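Side-chain contact in ditrans,polycis-undecaprenyl-diphosphate synthase ((2E,6E)-farnesyl-diphosphate specific) (Acinetobacter baumannii, PDB 6ACS), which probably condenses eight isopentenyl diphosphates in turn with farnesyl diphosphate to make undecaprenyl diphosphate, the lipid carrier precursor for bacterial cell wall synthesis: residues B[103-108]-B[118-123]. Sequence-based numbering, arbitrary orientation. Where two conformers were deposited one is given.
Sequences GDRSRL and DAEQQT
Arg105 and Glu120 both set CG anti to their carbonyl carbon, chi1 -59° in Arg105 and much the same in Glu120, and both run on extended. The two chains come from opposite directions and bring their charged groups together, although the CA atoms of Arg105 and Glu120 are 14.0 Å apart. These groups form one salt bridge, with NH2 of Arg105 2.9 Å from OE2 of Glu120. The bond is bent, its N-H...O angle being 139°. OE2 lies close to the guanidinium plane, at the edge. NH2, in contrast, meets OE2 from above the carboxylate plane, and the two planes are 51° apart. OE1 of Glu120 also lies in the guanidinium plane, but its nearest nitrogen, NH2 of Arg105, is 3.6 Å away, so the contact rests on a single hydrogen bond and not a paired one.

Phe101, in strand 97-102, joins both partners: its O accepts from NH2 of Arg105 and its N donates to OE2 of Glu120. Beyond the bridge, an Asx turn shapes the loop, with OD1 of Asp104 taking N of Ser106 at 2.9 Å and OG of Ser106 at 2.7 Å. A type I turn from Arg105 to Leu108 then leads to helix 110-123.

The contact thus ties the loop to the later part of the helix it precedes, away from the predicted active site. Each charged group has a second, backbone partner on the strand, which probably helps hold this partly exposed ion pair in place.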
loop_
_atom_site.group_PDB
_atom_site.type_symbol
_atom_site.label_atom_id
_atom_site.label_comp_id
_atom_site.label_asym_id
_atom_site.label_seq_id
_atom_site.Cartn_x
_atom_site.Cartn_y
_atom_site.Cartn_z
ATOM N N GLY B 103 -13.257 6.000 8.707
ATOM C CA GLY B 103 -14.125 4.961 8.200
ATOM C C GLY B 103 -15.483 5.503 7.822
ATOM O O GLY B 103 -15.788 6.685 7.978
ATOM N N ASP B 104 -16.305 4.602 7.302
ATOM C CA ASP B 104 -17.646 4.919 6.840
ATOM C C ASP B 104 -18.552 5.086 8.045
ATOM O O ASP B 104 -18.661 4.176 8.875
ATOM C CB ASP B 104 -18.122 3.793 5.930
ATOM C CG ASP B 104 -19.444 4.079 5.238
ATOM O OD1 ASP B 104 -20.121 5.102 5.502
ATOM O OD2 ASP B 104 -19.800 3.232 4.394
ATOM N N ARG B 105 -19.189 6.243 8.160
ATOM C CA ARG B 105 -20.096 6.452 9.277
ATOM C C ARG B 105 -21.546 6.311 8.867
ATOM O O ARG B 105 -22.419 6.297 9.741
ATOM C CB ARG B 105 -19.868 7.836 9.910
ATOM C CG ARG B 105 -18.443 8.034 10.424
ATOM C CD ARG B 105 -18.276 9.319 11.237
ATOM N NE ARG B 105 -16.866 9.545 11.571
ATOM C CZ ARG B 105 -16.420 10.560 12.311
ATOM N NH1 ARG B 105 -17.273 11.454 12.804
ATOM N NH2 ARG B 105 -15.125 10.679 12.566
ATOM N N SER B 106 -21.814 6.146 7.572
ATOM C CA SER B 106 -23.188 6.234 7.087
ATOM C C SER B 106 -24.061 5.086 7.576
ATOM O O SER B 106 -25.287 5.237 7.618
ATOM C CB SER B 106 -23.203 6.309 5.558
ATOM O OG SER B 106 -22.747 5.102 4.970
ATOM N N ARG B 107 -23.479 3.950 7.949
ATOM C CA ARG B 107 -24.263 2.819 8.428
ATOM C C ARG B 107 -24.038 2.513 9.905
ATOM O O ARG B 107 -24.458 1.453 10.379
ATOM C CB ARG B 107 -24.006 1.586 7.558
ATOM C CG ARG B 107 -24.458 1.789 6.108
ATOM C CD ARG B 107 -24.376 0.519 5.277
ATOM N NE ARG B 107 -23.073 -0.133 5.376
ATOM C CZ ARG B 107 -22.026 0.167 4.612
ATOM N NH1 ARG B 107 -22.127 1.108 3.681
ATOM N NH2 ARG B 107 -20.878 -0.479 4.775
ATOM N N LEU B 108 -23.405 3.426 10.655
ATOM C CA LEU B 108 -23.203 3.190 12.075
ATOM C C LEU B 108 -24.430 3.621 12.874
ATOM O O LEU B 108 -25.165 4.522 12.454
ATOM C CB LEU B 108 -21.992 3.959 12.576
ATOM C CG LEU B 108 -20.641 3.585 11.990
ATOM C CD1 LEU B 108 -19.568 4.434 12.654
ATOM C CD2 LEU B 108 -20.389 2.104 12.223
ATOM N N ASP B 118 -18.573 13.590 19.696
ATOM C CA ASP B 118 -18.317 14.155 21.016
ATOM C C ASP B 118 -16.881 13.903 21.459
ATOM O O ASP B 118 -16.236 14.793 22.018
ATOM C CB ASP B 118 -19.305 13.571 22.029
ATOM C CG ASP B 118 -20.749 13.952 21.734
ATOM O OD1 ASP B 118 -20.978 14.903 20.955
ATOM O OD2 ASP B 118 -21.657 13.297 22.290
ATOM N N ALA B 119 -16.362 12.694 21.223
ATOM C CA ALA B 119 -14.987 12.393 21.613
ATOM C C ALA B 119 -13.996 13.246 20.833
ATOM O O ALA B 119 -13.016 13.766 21.400
ATOM C CB ALA B 119 -14.691 10.904 21.406
ATOM N N GLU B 120 -14.225 13.398 19.525
ATOM C CA GLU B 120 -13.321 14.223 18.733
ATOM C C GLU B 120 -13.328 15.667 19.215
ATOM O O GLU B 120 -12.261 16.268 19.394
ATOM C CB GLU B 120 -13.678 14.145 17.250
ATOM C CG GLU B 120 -13.370 12.797 16.617
ATOM C CD GLU B 120 -13.760 12.734 15.147
ATOM O OE1 GLU B 120 -14.656 13.506 14.748
ATOM O OE2 GLU B 120 -13.174 11.923 14.395
ATOM N N GLN B 121 -14.518 16.228 19.475
ATOM C CA GLN B 121 -14.587 17.619 19.923
ATOM C C GLN B 121 -14.015 17.792 21.324
ATOM O O GLN B 121 -13.357 18.798 21.608
ATOM C CB GLN B 121 -16.028 18.130 19.878
ATOM C CG GLN B 121 -16.614 18.252 18.481
ATOM C CD GLN B 121 -18.127 18.417 18.498
ATOM O OE1 GLN B 121 -18.739 18.543 19.564
ATOM N NE2 GLN B 121 -18.734 18.437 17.314
ATOM N N GLN B 122 -14.238 16.818 22.210
ATOM C CA GLN B 122 -13.739 16.937 23.573
ATOM C C GLN B 122 -12.223 16.859 23.622
ATOM O O GLN B 122 -11.614 17.410 24.543
ATOM C CB GLN B 122 -14.334 15.838 24.456
ATOM C CG GLN B 122 -15.784 16.030 24.861
ATOM C CD GLN B 122 -16.183 15.089 25.980
ATOM O OE1 GLN B 122 -15.516 15.019 27.012
ATOM N NE2 GLN B 122 -17.274 14.358 25.782
ATOM N N THR B 123 -11.598 16.169 22.663
ATOM C CA THR B 123 -10.148 16.003 22.679
ATOM C C THR B 123 -9.419 16.832 21.620
ATOM O O THR B 123 -8.192 16.738 21.518
ATOM C CB THR B 123 -9.794 14.523 22.508
ATOM O OG1 THR B 123 -10.289 14.063 21.245
ATOM C CG2 THR B 123 -10.428 13.689 23.632
#